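Local coordinates for protein tripeptidase (PDB 3RZA) that probably cleaves short peptides as a tripeptidase of the M20/M25/M40 metallopeptidase family, with zinc and calcium ions bound, at residues Val140-Ile154 and Ala381-Arg393. Sequence-based numbering, arbitrary orientation. Where two conformers were deposited one is given.
Sequences VLQVIKEQQIPHGQI and ASQVLEIIKIVAR
Val140 enters helix 381-393 as a knob into the hole formed by Ala381, Val384, Leu385 and Ile388. Its two methyls divide the work: CG2, beside its own backbone N, drops to 3.1 Å from Ala381 O, a close carbon-to-carbonyl approach, while CG1 meets Ile388 CD1 tip to tip. The axes of helices 140-147 and 381-393 cross at -54°, 10.1 Å apart.

Further apolar contacts spread from two side chains of helix 381-393. Leu385 sends CD2 to Val143 CG1, the two side chains roughly perpendicular, and CD1 to Ile149 CD1 at 3.9 Å, sliding past Ile144 in the opposite sense. Ile388 extends CG1 on the side of its backbone N (chi1 -73°), which carries CD1 in among Val140, Ile144 and Ile154; the Ile154 side chain runs about perpendicular to it, its CD1 a tight 3.4 Å from Ile388 CD1. Ile388 CG2 rests on His151 CB. Nearer the surface, the Ile149 side chain stands across the extended Lys389 chain, CG2 against CE, and Ala392 CB packs against Pro150 O and His151 CA.

One water bridges the segments, accepting from Gly152 N at 2.9 Å and donating to Ile388 O. Within 140-154, His151 ND1 donates in its ring plane to Gly152 O (2.8 Å, 166°), fixing the imidazole against the loop.

Helix 128-147 joins parallel neighbouring strands 93-98 and 154-159 in a beta-alpha-beta crossover, a unit that includes metal ligands His98 and Asp129. Branched aliphatic side chains thus supply most of the cohesion between its far end and the C-terminal helix 374-393, with a single water serving two backbone groups beside this largely buried apolar seam.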
loop_
_atom_site.group_PDB
_atom_site.type_symbol
_atom_site.label_atom_id
_atom_site.label_comp_id
_atom_site.label_asym_id
_atom_site.label_seq_id
_atom_site.Cartn_x
_atom_site.Cartn_y
_atom_site.Cartn_z
ATOM N N VAL A 140 25.639 35.637 -18.899
ATOM C CA VAL A 140 26.227 36.758 -18.136
ATOM C C VAL A 140 27.763 36.758 -18.206
ATOM O O VAL A 140 28.374 37.811 -18.449
ATOM C CB VAL A 140 25.730 36.788 -16.641
ATOM C CG1 VAL A 140 26.608 37.706 -15.766
ATOM C CG2 VAL A 140 24.301 37.237 -16.583
ATOM N N LEU A 141 28.371 35.576 -18.052
ATOM C CA LEU A 141 29.837 35.446 -18.160
ATOM C C LEU A 141 30.322 35.868 -19.531
ATOM O O LEU A 141 31.307 36.604 -19.628
ATOM C CB LEU A 141 30.318 34.011 -17.846
ATOM C CG LEU A 141 30.407 33.663 -16.365
ATOM C CD1 LEU A 141 30.559 32.169 -16.174
ATOM C CD2 LEU A 141 31.574 34.438 -15.663
ATOM N N GLN A 142 29.591 35.450 -20.570
ATOM C CA GLN A 142 29.941 35.808 -21.947
ATOM C C GLN A 142 29.798 37.316 -22.219
ATOM O O GLN A 142 30.604 37.869 -22.922
ATOM C CB GLN A 142 29.127 34.988 -22.963
ATOM C CG GLN A 142 29.728 35.000 -24.367
ATOM C CD GLN A 142 29.423 33.726 -25.169
ATOM O OE1 GLN A 142 28.878 32.754 -24.644
ATOM N NE2 GLN A 142 29.768 33.745 -26.448
ATOM N N VAL A 143 28.777 37.972 -21.636
ATOM C CA VAL A 143 28.629 39.453 -21.726
ATOM C C VAL A 143 29.757 40.191 -20.984
ATOM O O VAL A 143 30.275 41.188 -21.469
ATOM C CB VAL A 143 27.244 39.939 -21.172
ATOM C CG1 VAL A 143 27.180 41.478 -21.068
ATOM C CG2 VAL A 143 26.108 39.433 -22.039
ATOM N N ILE A 144 30.104 39.714 -19.792
ATOM C CA ILE A 144 31.230 40.275 -19.019
ATOM C C ILE A 144 32.568 40.186 -19.789
ATOM O O ILE A 144 33.290 41.202 -19.910
ATOM C CB ILE A 144 31.355 39.603 -17.629
ATOM C CG1 ILE A 144 30.205 40.066 -16.724
ATOM C CG2 ILE A 144 32.718 39.936 -16.978
ATOM C CD1 ILE A 144 30.003 39.219 -15.454
ATOM N N LYS A 145 32.844 39.006 -20.346
ATOM C CA LYS A 145 34.019 38.779 -21.190
ATOM C C LYS A 145 34.059 39.721 -22.395
ATOM O O LYS A 145 35.009 40.473 -22.564
ATOM C CB LYS A 145 34.056 37.319 -21.673
ATOM C CG LYS A 145 35.328 36.932 -22.437
ATOM C CD LYS A 145 35.446 35.416 -22.610
ATOM C CE LYS A 145 36.705 35.036 -23.406
ATOM N NZ LYS A 145 36.564 33.733 -24.091
ATOM N N GLU A 146 33.001 39.714 -23.193
ATOM C CA GLU A 146 33.018 40.407 -24.486
ATOM C C GLU A 146 32.899 41.942 -24.379
ATOM O O GLU A 146 33.343 42.649 -25.289
ATOM C CB GLU A 146 31.946 39.817 -25.420
ATOM C CG GLU A 146 30.518 40.367 -25.229
ATOM C CD GLU A 146 29.438 39.488 -25.862
ATOM O OE1 GLU A 146 29.776 38.540 -26.619
ATOM O OE2 GLU A 146 28.236 39.738 -25.601
ATOM N N GLN A 147 32.296 42.440 -23.287
ATOM C CA GLN A 147 32.212 43.884 -23.006
ATOM C C GLN A 147 33.229 44.432 -21.984
ATOM O O GLN A 147 33.307 45.647 -21.827
ATOM C CB GLN A 147 30.793 44.254 -22.578
ATOM C CG GLN A 147 29.739 43.889 -23.626
ATOM C CD GLN A 147 28.597 44.884 -23.695
ATOM O OE1 GLN A 147 27.452 44.529 -23.438
ATOM N NE2 GLN A 147 28.900 46.137 -24.060
ATOM N N GLN A 148 34.037 43.559 -21.369
ATOM C CA GLN A 148 35.088 43.940 -20.412
ATOM C C GLN A 148 34.525 44.687 -19.202
ATOM O O GLN A 148 35.074 45.699 -18.785
ATOM C CB GLN A 148 36.191 44.765 -21.096
ATOM N N ILE A 149 33.409 44.186 -18.665
ATOM C CA ILE A 149 32.698 44.851 -17.566
ATOM C C ILE A 149 33.514 44.571 -16.301
ATOM O O ILE A 149 33.809 43.412 -16.036
ATOM C CB ILE A 149 31.272 44.298 -17.395
ATOM C CG1 ILE A 149 30.425 44.637 -18.619
ATOM C CG2 ILE A 149 30.595 44.884 -16.153
ATOM C CD1 ILE A 149 29.151 43.890 -18.655
ATOM N N PRO A 150 33.927 45.617 -15.548
ATOM C CA PRO A 150 34.677 45.306 -14.308
ATOM C C PRO A 150 33.812 44.593 -13.249
ATOM O O PRO A 150 32.623 44.815 -13.181
ATOM C CB PRO A 150 35.125 46.692 -13.804
ATOM C CG PRO A 150 34.940 47.619 -14.971
ATOM C CD PRO A 150 33.781 47.072 -15.734
ATOM N N HIS A 151 34.422 43.722 -12.465
ATOM C CA HIS A 151 33.709 42.973 -11.434
ATOM C C HIS A 151 34.669 42.570 -10.321
ATOM O O HIS A 151 35.885 42.486 -10.532
ATOM C CB HIS A 151 33.075 41.721 -12.044
ATOM C CG HIS A 151 34.045 40.892 -12.822
ATOM N ND1 HIS A 151 34.930 40.014 -12.229
ATOM C CD2 HIS A 151 34.325 40.867 -14.143
ATOM C CE1 HIS A 151 35.693 39.473 -13.158
ATOM N NE2 HIS A 151 35.329 39.954 -14.329
ATOM N N GLY A 152 34.109 42.284 -9.148
ATOM C CA GLY A 152 34.829 41.590 -8.088
ATOM C C GLY A 152 34.961 40.100 -8.370
ATOM O O GLY A 152 34.681 39.621 -9.488
ATOM N N GLN A 153 35.425 39.371 -7.359
ATOM C CA GLN A 153 35.524 37.930 -7.435
ATOM C C GLN A 153 34.119 37.389 -7.453
ATOM O O GLN A 153 33.285 37.866 -6.694
ATOM C CB GLN A 153 36.275 37.358 -6.234
ATOM C CG GLN A 153 36.604 35.884 -6.332
ATOM C CD GLN A 153 37.482 35.433 -5.187
ATOM O OE1 GLN A 153 38.657 35.770 -5.147
ATOM N NE2 GLN A 153 36.903 34.709 -4.223
ATOM N N ILE A 154 33.876 36.409 -8.331
ATOM C CA ILE A 154 32.592 35.718 -8.439
ATOM C C ILE A 154 32.883 34.222 -8.536
ATOM O O ILE A 154 33.708 33.808 -9.367
ATOM C CB ILE A 154 31.787 36.139 -9.706
ATOM C CG1 ILE A 154 31.833 37.652 -9.932
ATOM C CG2 ILE A 154 30.354 35.692 -9.571
ATOM C CD1 ILE A 154 31.177 38.092 -11.222
ATOM N N ALA A 381 18.783 36.703 -16.599
ATOM C CA ALA A 381 20.141 37.000 -17.086
ATOM C C ALA A 381 20.516 38.480 -16.895
ATOM O O ALA A 381 21.613 38.788 -16.414
ATOM C CB ALA A 381 20.278 36.596 -18.560
ATOM N N SER A 382 19.591 39.385 -17.209
ATOM C CA SER A 382 19.808 40.828 -16.948
ATOM C C SER A 382 19.953 41.128 -15.448
ATOM O O SER A 382 20.788 41.954 -15.076
ATOM C CB SER A 382 18.681 41.653 -17.548
ATOM O OG SER A 382 18.642 41.436 -18.942
ATOM N N GLN A 383 19.179 40.416 -14.599
ATOM C CA GLN A 383 19.255 40.602 -13.143
ATOM C C GLN A 383 20.573 40.103 -12.558
ATOM O O GLN A 383 21.179 40.800 -11.782
ATOM C CB GLN A 383 18.110 39.917 -12.412
ATOM C CG GLN A 383 17.923 40.450 -10.972
ATOM C CD GLN A 383 17.047 39.602 -10.111
ATOM O OE1 GLN A 383 16.613 38.499 -10.500
ATOM N NE2 GLN A 383 16.773 40.104 -8.901
ATOM N N VAL A 384 20.993 38.898 -12.921
ATOM C CA VAL A 384 22.297 38.379 -12.475
ATOM C C VAL A 384 23.444 39.343 -12.885
ATOM O O VAL A 384 24.345 39.614 -12.067
ATOM C CB VAL A 384 22.595 36.973 -13.019
ATOM C CG1 VAL A 384 23.977 36.508 -12.567
ATOM C CG2 VAL A 384 21.506 35.951 -12.586
ATOM N N LEU A 385 23.388 39.876 -14.120
ATOM C CA LEU A 385 24.365 40.869 -14.569
ATOM C C LEU A 385 24.326 42.153 -13.696
ATOM O O LEU A 385 25.370 42.701 -13.355
ATOM C CB LEU A 385 24.157 41.230 -16.053
ATOM C CG LEU A 385 25.086 42.330 -16.609
ATOM C CD1 LEU A 385 26.567 41.927 -16.407
ATOM C CD2 LEU A 385 24.776 42.599 -18.050
ATOM N N GLU A 386 23.117 42.620 -13.376
ATOM C CA GLU A 386 22.939 43.827 -12.588
ATOM C C GLU A 386 23.470 43.649 -11.166
ATOM O O GLU A 386 24.119 44.552 -10.640
ATOM C CB GLU A 386 21.466 44.216 -12.569
ATOM C CG GLU A 386 21.167 45.581 -12.026
ATOM C CD GLU A 386 21.741 46.724 -12.852
ATOM O OE1 GLU A 386 21.978 46.562 -14.069
ATOM O OE2 GLU A 386 21.945 47.794 -12.268
ATOM N N ILE A 387 23.227 42.475 -10.577
ATOM C CA ILE A 387 23.752 42.126 -9.231
ATOM C C ILE A 387 25.282 42.158 -9.180
ATOM O O ILE A 387 25.851 42.695 -8.237
ATOM C CB ILE A 387 23.237 40.715 -8.761
ATOM C CG1 ILE A 387 21.753 40.788 -8.410
ATOM C CG2 ILE A 387 24.071 40.183 -7.570
ATOM C CD1 ILE A 387 21.090 39.447 -8.166
ATOM N N ILE A 388 25.931 41.589 -10.199
ATOM C CA ILE A 388 27.399 41.655 -10.326
ATOM C C ILE A 388 27.906 43.113 -10.426
ATOM O O ILE A 388 28.925 43.458 -9.791
ATOM C CB ILE A 388 27.916 40.824 -11.536
ATOM C CG1 ILE A 388 27.821 39.332 -11.231
ATOM C CG2 ILE A 388 29.368 41.171 -11.884
ATOM C CD1 ILE A 388 27.992 38.443 -12.478
ATOM N N LYS A 389 27.183 43.953 -11.196
ATOM C CA LYS A 389 27.528 45.388 -11.333
ATOM C C LYS A 389 27.348 46.160 -10.025
ATOM O O LYS A 389 28.175 47.016 -9.702
ATOM C CB LYS A 389 26.699 46.076 -12.450
ATOM C CG LYS A 389 27.102 45.715 -13.894
ATOM C CD LYS A 389 26.168 46.390 -14.920
ATOM C CE LYS A 389 26.842 46.543 -16.266
ATOM N NZ LYS A 389 25.942 47.120 -17.326
ATOM N N ILE A 390 26.255 45.874 -9.298
ATOM C CA ILE A 390 25.958 46.558 -8.029
ATOM C C ILE A 390 27.003 46.194 -6.952
ATOM O O ILE A 390 27.498 47.074 -6.249
ATOM C CB ILE A 390 24.516 46.252 -7.523
ATOM C CG1 ILE A 390 23.467 46.914 -8.438
ATOM C CG2 ILE A 390 24.326 46.766 -6.081
ATOM C CD1 ILE A 390 22.060 46.252 -8.380
ATOM N N VAL A 391 27.330 44.903 -6.857
ATOM C CA VAL A 391 28.417 44.415 -5.990
ATOM C C VAL A 391 29.763 45.094 -6.339
ATOM O O VAL A 391 30.516 45.480 -5.436
ATOM C CB VAL A 391 28.549 42.842 -6.053
ATOM C CG1 VAL A 391 29.795 42.350 -5.305
ATOM C CG2 VAL A 391 27.288 42.165 -5.475
ATOM N N ALA A 392 30.025 45.276 -7.646
ATOM C CA ALA A 392 31.268 45.909 -8.117
ATOM C C ALA A 392 31.410 47.400 -7.734
ATOM O O ALA A 392 32.529 47.885 -7.645
ATOM C CB ALA A 392 31.420 45.731 -9.648
ATOM N N ARG A 393 30.289 48.104 -7.492
ATOM C CA ARG A 393 30.315 49.513 -7.013
ATOM C C ARG A 393 30.567 49.694 -5.515
ATOM O O ARG A 393 30.967 50.779 -5.112
ATOM C CB ARG A 393 29.007 50.236 -7.362
ATOM C CG ARG A 393 28.750 50.403 -8.861
ATOM C CD ARG A 393 27.260 50.545 -9.179
ATOM N NE ARG A 393 26.983 50.336 -10.611
ATOM C CZ ARG A 393 25.767 50.147 -11.157
ATOM N NH1 ARG A 393 24.645 50.134 -10.411
ATOM N NH2 ARG A 393 25.667 49.967 -12.481
HETATM O O HOH W 1 31.275 42.011 -8.806
#